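Local coordinates for protein single-stranded-DNA-specific exonuclease RecJ (Thermus thermophilus, PDB 2ZXR) that degrades single-stranded DNA in the 5' to 3' direction, using divalent metal ions and sparing single-stranded RNA, at residues A[269-274]-A[302-307]; A[312-317]-A[344-349]; A[331-336]-A[413-418]. One frame throughout, in Å; residues are numbered along the deposited sequence.

Contact 1: A[269-274]-A[302-307]; sequences APRINA and ELHRLN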
ATOM      1  N   ALA A 269       5.663 -12.400 -10.913  1.00 20.11           N
ATOM      2  CA  ALA A 269       4.286 -12.792 -11.116  1.00 21.06           C
ATOM      3  C   ALA A 269       3.731 -12.412 -12.488  1.00 20.58           C
ATOM      4  O   ALA A 269       2.994 -13.186 -13.083  1.00 21.57           O
ATOM      5  CB  ALA A 269       3.408 -12.217 -10.011  1.00 20.86           C
ATOM      6  N   PRO A 270       4.039 -11.202 -12.989  1.00 21.70           N
ATOM      7  CA  PRO A 270       3.505 -10.849 -14.311  1.00 22.05           C
ATOM      8  C   PRO A 270       3.941 -11.815 -15.409  1.00 22.62           C
ATOM      9  O   PRO A 270       3.172 -12.066 -16.344  1.00 23.56           O
ATOM     10  CB  PRO A 270       4.030  -9.431 -14.538  1.00 21.63           C
ATOM     11  CG  PRO A 270       4.032  -8.882 -13.133  1.00 23.28           C
ATOM     12  CD  PRO A 270       4.649 -10.028 -12.342  1.00 21.15           C
ATOM     13  N   ARG A 271       5.160 -12.350 -15.324  1.00 22.79           N
ATOM     14  CA  ARG A 271       5.626 -13.296 -16.356  1.00 23.59           C
ATOM     15  C   ARG A 271       4.788 -14.581 -16.307  1.00 22.85           C
ATOM     16  O   ARG A 271       4.395 -15.139 -17.335  1.00 20.68           O
ATOM     17  CB  ARG A 271       7.078 -13.688 -16.147  1.00 25.93           C
ATOM     18  CG  ARG A 271       8.065 -12.991 -17.027  1.00 29.98           C
ATOM     19  CD  ARG A 271       8.426 -11.644 -16.487  1.00 32.57           C
ATOM     20  NE  ARG A 271       9.568 -11.074 -17.195  1.00 33.96           N
ATOM     21  CZ  ARG A 271      10.038  -9.856 -16.963  1.00 33.20           C
ATOM     22  NH1 ARG A 271       9.475  -9.102 -16.043  1.00 33.08           N
ATOM     23  NH2 ARG A 271      11.032  -9.376 -17.682  1.00 34.14           N
ATOM     24  N   ILE A 272       4.532 -15.041 -15.091  1.00 20.68           N
ATOM     25  CA  ILE A 272       3.744 -16.228 -14.885  1.00 20.56           C
ATOM     26  C   ILE A 272       2.299 -15.961 -15.321  1.00 21.28           C
ATOM     27  O   ILE A 272       1.684 -16.793 -16.004  1.00 20.44           O
ATOM     28  CB  ILE A 272       3.750 -16.626 -13.372  1.00 20.92           C
ATOM     29  CG1 ILE A 272       5.156 -17.065 -12.959  1.00 20.08           C
ATOM     30  CG2 ILE A 272       2.727 -17.723 -13.119  1.00 19.09           C
ATOM     31  CD1 ILE A 272       5.311 -17.362 -11.477  1.00 21.54           C
ATOM     32  N   ASN A 273       1.755 -14.796 -14.943  1.00 20.55           N
ATOM     33  CA  ASN A 273       0.367 -14.499 -15.297  1.00 21.45           C
ATOM     34  C   ASN A 273       0.154 -14.352 -16.789  1.00 22.08           C
ATOM     35  O   ASN A 273      -0.903 -14.708 -17.290  1.00 22.75           O
ATOM     36  CB  ASN A 273      -0.156 -13.226 -14.595  1.00 20.85           C
ATOM     37  CG  ASN A 273      -0.361 -13.422 -13.098  1.00 20.78           C
ATOM     38  OD1 ASN A 273      -0.656 -14.527 -12.636  1.00 22.63           O
ATOM     39  ND2 ASN A 273      -0.226 -12.352 -12.340  1.00 18.27           N
ATOM     40  N   ALA A 274       1.150 -13.824 -17.490  1.00 21.93           N
ATOM     41  CA  ALA A 274       1.041 -13.625 -18.931  1.00 23.14           C
ATOM     42  C   ALA A 274       0.852 -14.943 -19.655  1.00 23.97           C
ATOM     43  O   ALA A 274       0.133 -15.003 -20.644  1.00 22.70           O
ATOM     44  CB  ALA A 274       2.292 -12.917 -19.475  1.00 20.24           C
ATOM     45  N   GLU A 302      10.638 -18.640 -22.725  1.00 27.11           N
ATOM     46  CA  GLU A 302       9.261 -18.650 -23.213  1.00 28.51           C
ATOM     47  C   GLU A 302       8.364 -17.662 -22.412  1.00 26.65           C
ATOM     48  O   GLU A 302       7.592 -16.902 -22.991  1.00 25.44           O
ATOM     49  CB  GLU A 302       8.699 -20.070 -23.111  1.00 31.79           C
ATOM     50  CG  GLU A 302       7.507 -20.342 -23.975  1.00 37.87           C
ATOM     51  CD  GLU A 302       7.911 -20.752 -25.384  1.00 40.95           C
ATOM     52  OE1 GLU A 302       8.650 -19.987 -26.051  1.00 43.05           O
ATOM     53  OE2 GLU A 302       7.495 -21.849 -25.822  1.00 42.93           O
ATOM     54  N   LEU A 303       8.442 -17.683 -21.087  1.00 26.04           N
ATOM     55  CA  LEU A 303       7.620 -16.751 -20.307  1.00 25.81           C
ATOM     56  C   LEU A 303       8.004 -15.311 -20.677  1.00 25.05           C
ATOM     57  O   LEU A 303       7.138 -14.440 -20.722  1.00 24.60           O
ATOM     58  CB  LEU A 303       7.788 -16.932 -18.792  1.00 25.27           C
ATOM     59  CG  LEU A 303       7.379 -18.202 -18.035  1.00 27.58           C
ATOM     60  CD1 LEU A 303       7.008 -17.814 -16.609  1.00 24.35           C
ATOM     61  CD2 LEU A 303       6.201 -18.909 -18.712  1.00 26.43           C
ATOM     62  N   HIS A 304       9.287 -15.053 -20.932  1.00 23.86           N
ATOM     63  CA  HIS A 304       9.688 -13.690 -21.315  1.00 25.52           C
ATOM     64  C   HIS A 304       8.999 -13.270 -22.609  1.00 25.90           C
ATOM     65  O   HIS A 304       8.570 -12.120 -22.749  1.00 25.33           O
ATOM     66  CB  HIS A 304      11.196 -13.590 -21.500  1.00 27.35           C
ATOM     67  CG  HIS A 304      11.957 -13.616 -20.212  1.00 30.63           C
ATOM     68  ND1 HIS A 304      13.307 -13.904 -20.142  1.00 33.54           N
ATOM     69  CD2 HIS A 304      11.563 -13.344 -18.946  1.00 31.26           C
ATOM     70  CE1 HIS A 304      13.708 -13.795 -18.886  1.00 33.89           C
ATOM     71  NE2 HIS A 304      12.668 -13.454 -18.142  1.00 32.14           N
ATOM     72  N   ARG A 305       8.871 -14.216 -23.541  1.00 25.04           N
ATOM     73  CA  ARG A 305       8.232 -13.938 -24.805  1.00 25.75           C
ATOM     74  C   ARG A 305       6.738 -13.706 -24.631  1.00 24.60           C
ATOM     75  O   ARG A 305       6.167 -12.802 -25.233  1.00 24.38           O
ATOM     76  CB  ARG A 305       8.453 -15.085 -25.785  1.00 28.45           C
ATOM     77  CG  ARG A 305       8.133 -14.664 -27.208  1.00 32.46           C
ATOM     78  CD  ARG A 305       7.704 -15.834 -28.070  1.00 36.87           C
ATOM     79  NE  ARG A 305       6.454 -16.407 -27.588  1.00 38.96           N
ATOM     80  CZ  ARG A 305       6.288 -17.697 -27.345  1.00 40.05           C
ATOM     81  NH1 ARG A 305       7.303 -18.523 -27.550  1.00 40.63           N
ATOM     82  NH2 ARG A 305       5.121 -18.154 -26.898  1.00 39.88           N
ATOM     83  N   LEU A 306       6.094 -14.526 -23.810  1.00 23.24           N
ATOM     84  CA  LEU A 306       4.664 -14.357 -23.593  1.00 22.91           C
ATOM     85  C   LEU A 306       4.370 -13.004 -22.919  1.00 22.74           C
ATOM     86  O   LEU A 306       3.403 -12.317 -23.271  1.00 21.71           O
ATOM     87  CB  LEU A 306       4.118 -15.508 -22.738  1.00 21.87           C
ATOM     88  CG  LEU A 306       4.016 -16.841 -23.487  1.00 23.54           C
ATOM     89  CD1 LEU A 306       4.057 -17.984 -22.489  1.00 22.05           C
ATOM     90  CD2 LEU A 306       2.714 -16.872 -24.350  1.00 22.25           C
ATOM     91  N   ASN A 307       5.201 -12.635 -21.949  1.00 21.50           N
ATOM     92  CA  ASN A 307       5.022 -11.363 -21.251  1.00 23.32           C
ATOM     93  C   ASN A 307       5.224 -10.169 -22.204  1.00 23.14           C
ATOM     94  O   ASN A 307       4.538  -9.156 -22.084  1.00 22.82           O
ATOM     95  CB  ASN A 307       6.003 -11.265 -20.084  1.00 24.24           C
ATOM     96  CG  ASN A 307       5.713 -10.080 -19.183  1.00 25.30           C
ATOM     97  OD1 ASN A 307       4.644  -9.994 -18.567  1.00 26.27           O
ATOM     98  ND2 ASN A 307       6.664  -9.165 -19.099  1.00 26.23           N
TER
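Arg271, its chain bent at chi2, lays its methylene groups and guanidinium against Asn307 and His304. Asn307 ND2 lies above one face of the guanidinium near the rim, 4.0 Å from Arg271 NE and too far for a hydrogen bond, with the amide and guanidinium planes only 17° apart. His304 comes instead at the guanidinium edge, near its plane, CD2 reaching Arg271 NE at 3.5 Å. Arg271 NH1 is hydrogen-bonded to Arg267 O on its own helix. The Asn307 amide faces Arg271 because its CG stands anti to the backbone N (chi1 -170°), and Arg310 fixes its rotation by donating a hydrogen bond to OD1. One turn further on from Arg271, the methyl of Ala274 fits against the backbone of the partner helix, CB 3.6 Å from Asn307 CA. Leu303 packs on the Arg271 backbone, CD1 3.8 Å from Arg271 O, and its side chain lies beside that of Ile272, CD1 nearest CG1. The helix axes pass 8.1 Å apart at 80°, nearly perpendicular. Helix 261-277 thus crosses the long helix 293-321, with Leu251 of helix 246-254 packing on both Ile272 and Leu303, while helices 83-98 and 281-289 also touch Ile272.

Contact 2: A[312-317]-A[344-349]; sequences TLEEAM and MGIVAS
Glu314 and Met317 both direct CG anti to the backbone N (chi1 174° and -176°), and these rotamers send two long side chains from successive turns of one helix toward Ile346, Val347 and Met344 of the other. Glu314 stays extended, and its carboxylate ends over the CG2 methyl of Ile346, which it meets at about a right angle: Ile346 CG2 is 3.4 Å from Glu314 OE1 and just as near to OE2. The methyl packs on the carboxylate, whose charge is met by salt bridges from OE1 to Arg310 and from OE2 to Arg350, so the acid is buried but paired on both oxygens. The aliphatic part of the same side chain slides past Val347 in the opposite direction, with Glu314 CG 3.8 Å from Val347 CG2. That methyl also packs against the backbone of the facing helix, 3.7 Å from Glu314 O. Met317 brings its sulfur across the other flank of the valine, SD lying 3.8 Å from Val347 CG2 and 3.9 Å from Met344 CA. Val347 is therefore held between the stem of Glu314 and the thioether of Met317, an apolar centre beside a charged border. The axes stand 9.3 Å apart and cross at -46°. Helix 293-321 covers one side of helix 341-355 here; on its other side Met344 and Ala348 rest on strands 359-363 and 366-370 of the DHHA1 sheet.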
ATOM      1  N   THR A 312       2.749  -5.919 -25.434  1.00 23.38           N
ATOM      2  CA  THR A 312       2.493  -5.332 -26.731  1.00 24.23           C
ATOM      3  C   THR A 312       1.007  -5.151 -26.968  1.00 24.80           C
ATOM      4  O   THR A 312       0.571  -4.064 -27.323  1.00 26.28           O
ATOM      5  CB  THR A 312       3.085  -6.196 -27.855  1.00 25.24           C
ATOM      6  OG1 THR A 312       4.486  -6.383 -27.605  1.00 23.44           O
ATOM      7  CG2 THR A 312       2.894  -5.507 -29.220  1.00 23.31           C
ATOM      8  N   LEU A 313       0.229  -6.206 -26.768  1.00 25.05           N
ATOM      9  CA  LEU A 313      -1.226  -6.126 -26.942  1.00 25.00           C
ATOM     10  C   LEU A 313      -1.838  -5.092 -25.991  1.00 24.77           C
ATOM     11  O   LEU A 313      -2.677  -4.275 -26.398  1.00 25.09           O
ATOM     12  CB  LEU A 313      -1.876  -7.484 -26.677  1.00 24.42           C
ATOM     13  CG  LEU A 313      -1.554  -8.592 -27.677  1.00 25.94           C
ATOM     14  CD1 LEU A 313      -1.990  -9.965 -27.115  1.00 26.88           C
ATOM     15  CD2 LEU A 313      -2.290  -8.294 -29.005  1.00 25.01           C
ATOM     16  N   GLU A 314      -1.416  -5.134 -24.727  1.00 23.89           N
ATOM     17  CA  GLU A 314      -1.929  -4.223 -23.718  1.00 24.07           C
ATOM     18  C   GLU A 314      -1.671  -2.769 -24.107  1.00 24.95           C
ATOM     19  O   GLU A 314      -2.553  -1.917 -24.004  1.00 23.79           O
ATOM     20  CB  GLU A 314      -1.259  -4.510 -22.393  1.00 25.00           C
ATOM     21  CG  GLU A 314      -1.599  -3.542 -21.299  1.00 25.28           C
ATOM     22  CD  GLU A 314      -0.769  -3.771 -20.047  1.00 27.95           C
ATOM     23  OE1 GLU A 314      -0.552  -4.958 -19.675  1.00 27.66           O
ATOM     24  OE2 GLU A 314      -0.345  -2.757 -19.431  1.00 28.07           O
ATOM     25  N   GLU A 315      -0.452  -2.494 -24.548  1.00 25.04           N
ATOM     26  CA  GLU A 315      -0.103  -1.150 -24.942  1.00 26.62           C
ATOM     27  C   GLU A 315      -0.931  -0.724 -26.170  1.00 26.16           C
ATOM     28  O   GLU A 315      -1.423   0.391 -26.204  1.00 25.48           O
ATOM     29  CB  GLU A 315       1.395  -1.035 -25.215  1.00 29.15           C
ATOM     30  CG  GLU A 315       1.905   0.369 -24.925  1.00 35.19           C
ATOM     31  CD  GLU A 315       1.798   0.749 -23.424  1.00 36.92           C
ATOM     32  OE1 GLU A 315       1.668   1.954 -23.142  1.00 39.51           O
ATOM     33  OE2 GLU A 315       1.856  -0.139 -22.532  1.00 38.30           O
ATOM     34  N   ALA A 316      -1.108  -1.597 -27.158  1.00 24.74           N
ATOM     35  CA  ALA A 316      -1.929  -1.229 -28.307  1.00 26.35           C
ATOM     36  C   ALA A 316      -3.402  -1.005 -27.890  1.00 26.95           C
ATOM     37  O   ALA A 316      -4.051  -0.093 -28.387  1.00 27.35           O
ATOM     38  CB  ALA A 316      -1.852  -2.304 -29.418  1.00 24.82           C
ATOM     39  N   MET A 317      -3.931  -1.811 -26.969  1.00 27.01           N
ATOM     40  CA  MET A 317      -5.316  -1.609 -26.562  1.00 27.50           C
ATOM     41  C   MET A 317      -5.507  -0.292 -25.816  1.00 27.67           C
ATOM     42  O   MET A 317      -6.444   0.473 -26.095  1.00 27.02           O
ATOM     43  CB  MET A 317      -5.813  -2.757 -25.681  1.00 28.10           C
ATOM     44  CG  MET A 317      -7.282  -2.625 -25.331  1.00 27.67           C
ATOM     45  SD  MET A 317      -7.887  -3.985 -24.330  1.00 29.00           S
ATOM     46  CE  MET A 317      -7.990  -5.280 -25.590  1.00 28.10           C
ATOM     47  N   MET A 344      -7.474  -7.110 -21.431  1.00 27.06           N
ATOM     48  CA  MET A 344      -8.366  -6.015 -21.035  1.00 27.93           C
ATOM     49  C   MET A 344      -8.419  -5.709 -19.539  1.00 26.22           C
ATOM     50  O   MET A 344      -8.623  -4.571 -19.154  1.00 24.85           O
ATOM     51  CB  MET A 344      -9.802  -6.212 -21.608  1.00 29.56           C
ATOM     52  CG  MET A 344     -10.512  -7.521 -21.247  1.00 33.41           C
ATOM     53  SD  MET A 344     -12.192  -7.842 -22.054  1.00 37.20           S
ATOM     54  CE  MET A 344     -12.616  -6.273 -22.720  1.00 33.67           C
ATOM     55  N   GLY A 345      -8.206  -6.714 -18.694  1.00 26.04           N
ATOM     56  CA  GLY A 345      -8.253  -6.465 -17.263  1.00 24.95           C
ATOM     57  C   GLY A 345      -7.239  -5.406 -16.843  1.00 24.47           C
ATOM     58  O   GLY A 345      -7.587  -4.447 -16.129  1.00 24.04           O
ATOM     59  N   ILE A 346      -5.987  -5.579 -17.262  1.00 23.18           N
ATOM     60  CA  ILE A 346      -4.955  -4.597 -16.918  1.00 24.27           C
ATOM     61  C   ILE A 346      -5.195  -3.244 -17.629  1.00 23.66           C
ATOM     62  O   ILE A 346      -4.956  -2.194 -17.051  1.00 24.30           O
ATOM     63  CB  ILE A 346      -3.520  -5.117 -17.236  1.00 23.98           C
ATOM     64  CG1 ILE A 346      -3.153  -6.250 -16.249  1.00 24.83           C
ATOM     65  CG2 ILE A 346      -2.487  -3.942 -17.089  1.00 24.69           C
ATOM     66  CD1 ILE A 346      -1.811  -6.904 -16.511  1.00 26.12           C
ATOM     67  N   VAL A 347      -5.670  -3.267 -18.872  1.00 23.30           N
ATOM     68  CA  VAL A 347      -5.953  -2.020 -19.581  1.00 22.05           C
ATOM     69  C   VAL A 347      -7.047  -1.261 -18.813  1.00 21.82           C
ATOM     70  O   VAL A 347      -6.992  -0.052 -18.675  1.00 21.97           O
ATOM     71  CB  VAL A 347      -6.416  -2.296 -21.028  1.00 21.35           C
ATOM     72  CG1 VAL A 347      -6.825  -0.996 -21.707  1.00 21.09           C
ATOM     73  CG2 VAL A 347      -5.298  -2.955 -21.796  1.00 19.68           C
ATOM     74  N   ALA A 348      -8.033  -1.980 -18.288  1.00 21.90           N
ATOM     75  CA  ALA A 348      -9.095  -1.335 -17.520  1.00 22.00           C
ATOM     76  C   ALA A 348      -8.527  -0.686 -16.246  1.00 22.84           C
ATOM     77  O   ALA A 348      -8.893   0.439 -15.909  1.00 22.87           O
ATOM     78  CB  ALA A 348     -10.166  -2.352 -17.149  1.00 21.66           C
ATOM     79  N   SER A 349      -7.648  -1.393 -15.525  1.00 22.68           N
ATOM     80  CA  SER A 349      -7.075  -0.826 -14.300  1.00 23.07           C
ATOM     81  C   SER A 349      -6.238   0.399 -14.652  1.00 23.68           C
ATOM     82  O   SER A 349      -6.256   1.419 -13.950  1.00 23.46           O
ATOM     83  CB  SER A 349      -6.191  -1.851 -13.582  1.00 23.89           C
ATOM     84  OG  SER A 349      -6.973  -2.915 -13.059  1.00 26.49           O
TER

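Contact 3: A[331-336]-A[413-418]; sequences AIVLLD and RVEAYA
A helix packs here on the edge strand of a mixed beta-sheet in the DHHA1 domain, joining two elements far apart in sequence through small apolar side chains. Strand 332-335 is outermost in the five-stranded sheet and pairs in parallel with strand 359-363, its backbone bonded to Phe360 and Val362. Helix 407-419 lies against the face to which Ala331 and Val333 point, whereas Ile332, between them, points away from the helix. The backbones come nearest at Ala331 and Glu415, CA to CA 5.3 Å. The Ala331 methyl meets that of Ala418, CB to CB 3.9 Å, and also faces the helix backbone, 4.3 Å from Val414 O. At the border, the aliphatic stem of Glu415 passes alongside Val333 at the edge of contact, while its carboxylate turns back along its own helix to a salt bridge with Lys411. Phe407, Phe410 and Lys411 of the same helix also touch Val333, and Phe360 of the adjacent strand lies against both Val333 and Val414. The two valines cross at an angle to one another, one branch of each doing the touching. In Val414 that branch, CG2, stands between the backbone N and the carbonyl carbon, with CG1 at chi1 -58°; it presses on Val333 CG2 at 3.4 Å, tighter than a usual methyl contact.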
ATOM      1  N   ALA A 331     -18.818   6.936 -15.548  1.00 31.48           N
ATOM      2  CA  ALA A 331     -18.333   5.595 -15.828  1.00 30.29           C
ATOM      3  C   ALA A 331     -17.797   5.562 -17.241  1.00 29.87           C
ATOM      4  O   ALA A 331     -18.385   6.146 -18.135  1.00 30.34           O
ATOM      5  CB  ALA A 331     -19.451   4.577 -15.662  1.00 29.21           C
ATOM      6  N   ILE A 332     -16.653   4.909 -17.427  1.00 29.00           N
ATOM      7  CA  ILE A 332     -16.049   4.781 -18.735  1.00 27.58           C
ATOM      8  C   ILE A 332     -16.450   3.388 -19.245  1.00 27.40           C
ATOM      9  O   ILE A 332     -16.197   2.365 -18.593  1.00 26.57           O
ATOM     10  CB  ILE A 332     -14.535   4.975 -18.625  1.00 27.81           C
ATOM     11  CG1 ILE A 332     -14.279   6.392 -18.111  1.00 29.50           C
ATOM     12  CG2 ILE A 332     -13.861   4.800 -19.970  1.00 26.78           C
ATOM     13  CD1 ILE A 332     -12.817   6.739 -17.966  1.00 30.73           C
ATOM     14  N   VAL A 333     -17.118   3.365 -20.398  1.00 25.52           N
ATOM     15  CA  VAL A 333     -17.611   2.118 -20.956  1.00 24.59           C
ATOM     16  C   VAL A 333     -17.193   2.062 -22.401  1.00 25.45           C
ATOM     17  O   VAL A 333     -17.669   2.824 -23.233  1.00 25.74           O
ATOM     18  CB  VAL A 333     -19.166   2.037 -20.810  1.00 23.61           C
ATOM     19  CG1 VAL A 333     -19.672   0.621 -21.118  1.00 22.39           C
ATOM     20  CG2 VAL A 333     -19.563   2.434 -19.400  1.00 20.00           C
ATOM     21  N   LEU A 334     -16.284   1.151 -22.701  1.00 26.55           N
ATOM     22  CA  LEU A 334     -15.770   1.056 -24.051  1.00 27.47           C
ATOM     23  C   LEU A 334     -15.870  -0.340 -24.620  1.00 27.43           C
ATOM     24  O   LEU A 334     -15.832  -1.337 -23.899  1.00 26.74           O
ATOM     25  CB  LEU A 334     -14.322   1.547 -24.064  1.00 27.40           C
ATOM     26  CG  LEU A 334     -14.182   2.897 -23.342  1.00 28.62           C
ATOM     27  CD1 LEU A 334     -12.701   3.212 -23.065  1.00 29.79           C
ATOM     28  CD2 LEU A 334     -14.820   3.990 -24.200  1.00 28.30           C
ATOM     29  N   LEU A 335     -15.997  -0.375 -25.938  1.00 27.25           N
ATOM     30  CA  LEU A 335     -16.134  -1.591 -26.702  1.00 27.07           C
ATOM     31  C   LEU A 335     -14.968  -1.677 -27.661  1.00 27.24           C
ATOM     32  O   LEU A 335     -14.655  -0.704 -28.335  1.00 27.44           O
ATOM     33  CB  LEU A 335     -17.439  -1.544 -27.517  1.00 26.03           C
ATOM     34  CG  LEU A 335     -17.670  -2.658 -28.541  1.00 26.88           C
ATOM     35  CD1 LEU A 335     -17.862  -4.005 -27.809  1.00 26.11           C
ATOM     36  CD2 LEU A 335     -18.925  -2.341 -29.391  1.00 26.59           C
ATOM     37  N   ASP A 336     -14.328  -2.837 -27.718  1.00 27.27           N
ATOM     38  CA  ASP A 336     -13.225  -3.057 -28.636  1.00 28.72           C
ATOM     39  C   ASP A 336     -13.455  -4.467 -29.168  1.00 29.19           C
ATOM     40  O   ASP A 336     -12.892  -5.448 -28.667  1.00 28.58           O
ATOM     41  CB  ASP A 336     -11.881  -2.931 -27.914  1.00 30.10           C
ATOM     42  CG  ASP A 336     -10.708  -3.118 -28.845  1.00 30.75           C
ATOM     43  OD1 ASP A 336     -10.923  -3.127 -30.075  1.00 31.38           O
ATOM     44  OD2 ASP A 336      -9.575  -3.261 -28.353  1.00 32.00           O
ATOM     45  N   ARG A 413     -27.134   2.144 -19.042  1.00 32.18           N
ATOM     46  CA  ARG A 413     -27.482   1.553 -17.771  1.00 32.41           C
ATOM     47  C   ARG A 413     -26.373   1.725 -16.721  1.00 32.69           C
ATOM     48  O   ARG A 413     -26.617   2.242 -15.615  1.00 33.13           O
ATOM     49  CB  ARG A 413     -27.753   0.068 -17.973  1.00 33.91           C
ATOM     50  CG  ARG A 413     -28.400  -0.590 -16.795  1.00 35.72           C
ATOM     51  CD  ARG A 413     -29.864  -0.187 -16.764  1.00 37.65           C
ATOM     52  NE  ARG A 413     -30.590  -0.832 -17.846  1.00 37.84           N
ATOM     53  CZ  ARG A 413     -31.028  -2.087 -17.800  1.00 38.22           C
ATOM     54  NH1 ARG A 413     -30.824  -2.829 -16.722  1.00 38.41           N
ATOM     55  NH2 ARG A 413     -31.656  -2.608 -18.847  1.00 39.91           N
ATOM     56  N   VAL A 414     -25.152   1.301 -17.038  1.00 31.06           N
ATOM     57  CA  VAL A 414     -24.110   1.436 -16.029  1.00 30.44           C
ATOM     58  C   VAL A 414     -23.771   2.888 -15.771  1.00 30.92           C
ATOM     59  O   VAL A 414     -23.453   3.249 -14.643  1.00 31.51           O
ATOM     60  CB  VAL A 414     -22.833   0.603 -16.358  1.00 29.52           C
ATOM     61  CG1 VAL A 414     -23.214  -0.867 -16.499  1.00 28.51           C
ATOM     62  CG2 VAL A 414     -22.143   1.111 -17.561  1.00 28.08           C
ATOM     63  N   GLU A 415     -23.853   3.728 -16.797  1.00 31.82           N
ATOM     64  CA  GLU A 415     -23.580   5.152 -16.609  1.00 33.46           C
ATOM     65  C   GLU A 415     -24.575   5.737 -15.611  1.00 34.33           C
ATOM     66  O   GLU A 415     -24.223   6.608 -14.799  1.00 34.70           O
ATOM     67  CB  GLU A 415     -23.713   5.927 -17.923  1.00 33.53           C
ATOM     68  CG  GLU A 415     -22.627   5.676 -18.938  1.00 34.65           C
ATOM     69  CD  GLU A 415     -22.870   6.444 -20.236  1.00 35.99           C
ATOM     70  OE1 GLU A 415     -23.957   7.033 -20.387  1.00 38.18           O
ATOM     71  OE2 GLU A 415     -21.989   6.462 -21.113  1.00 35.28           O
ATOM     72  N   ALA A 416     -25.817   5.257 -15.683  1.00 34.69           N
ATOM     73  CA  ALA A 416     -26.882   5.724 -14.803  1.00 35.43           C
ATOM     74  C   ALA A 416     -26.676   5.188 -13.413  1.00 35.25           C
ATOM     75  O   ALA A 416     -26.974   5.860 -12.437  1.00 35.82           O
ATOM     76  CB  ALA A 416     -28.264   5.289 -15.336  1.00 36.24           C
ATOM     77  N   TYR A 417     -26.185   3.965 -13.316  1.00 35.52           N
ATOM     78  CA  TYR A 417     -25.921   3.394 -12.010  1.00 35.49           C
ATOM     79  C   TYR A 417     -24.855   4.262 -11.312  1.00 36.20           C
ATOM     80  O   TYR A 417     -25.024   4.658 -10.154  1.00 36.20           O
ATOM     81  CB  TYR A 417     -25.406   1.961 -12.140  1.00 34.76           C
ATOM     82  CG  TYR A 417     -25.052   1.356 -10.815  1.00 34.25           C
ATOM     83  CD1 TYR A 417     -26.047   1.006  -9.901  1.00 34.17           C
ATOM     84  CD2 TYR A 417     -23.722   1.210 -10.432  1.00 33.89           C
ATOM     85  CE1 TYR A 417     -25.718   0.537  -8.631  1.00 32.77           C
ATOM     86  CE2 TYR A 417     -23.379   0.740  -9.166  1.00 33.09           C
ATOM     87  CZ  TYR A 417     -24.379   0.417  -8.270  1.00 33.21           C
ATOM     88  OH  TYR A 417     -24.042   0.029  -6.995  1.00 32.31           O
ATOM     89  N   ALA A 418     -23.778   4.574 -12.031  1.00 36.39           N
ATOM     90  CA  ALA A 418     -22.679   5.370 -11.473  1.00 37.24           C
ATOM     91  C   ALA A 418     -23.105   6.785 -11.104  1.00 37.91           C
ATOM     92  O   ALA A 418     -22.564   7.379 -10.160  1.00 37.25           O
ATOM     93  CB  ALA A 418     -21.496   5.421 -12.464  1.00 36.37           C
TER

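In the fold
Helix 293-321 carries both contact 1 and, a little further along, contact 2, whose centres are 15 Å apart; Arg310, between them, is hydrogen-bonded to Asn307 and salt-bridged to Glu314. The segments of contacts 2 and 3 alternate along the chain, and the two contacts touch where Met317 CE lies 3.8 Å from Asp336 OD2. Contacts 1 and 3 stay about 17 Å apart at their nearest atoms. Contact 1 is nearest the metal site: the Ile272 side chain is about 7 Å from that of Asp82, a manganese ligand, and about 12 Å from the bound magnesium ion. In contact 2, the Ile346 side chain is about 10 Å from that of Asp82, whereas contact 3 is remote from the metal site.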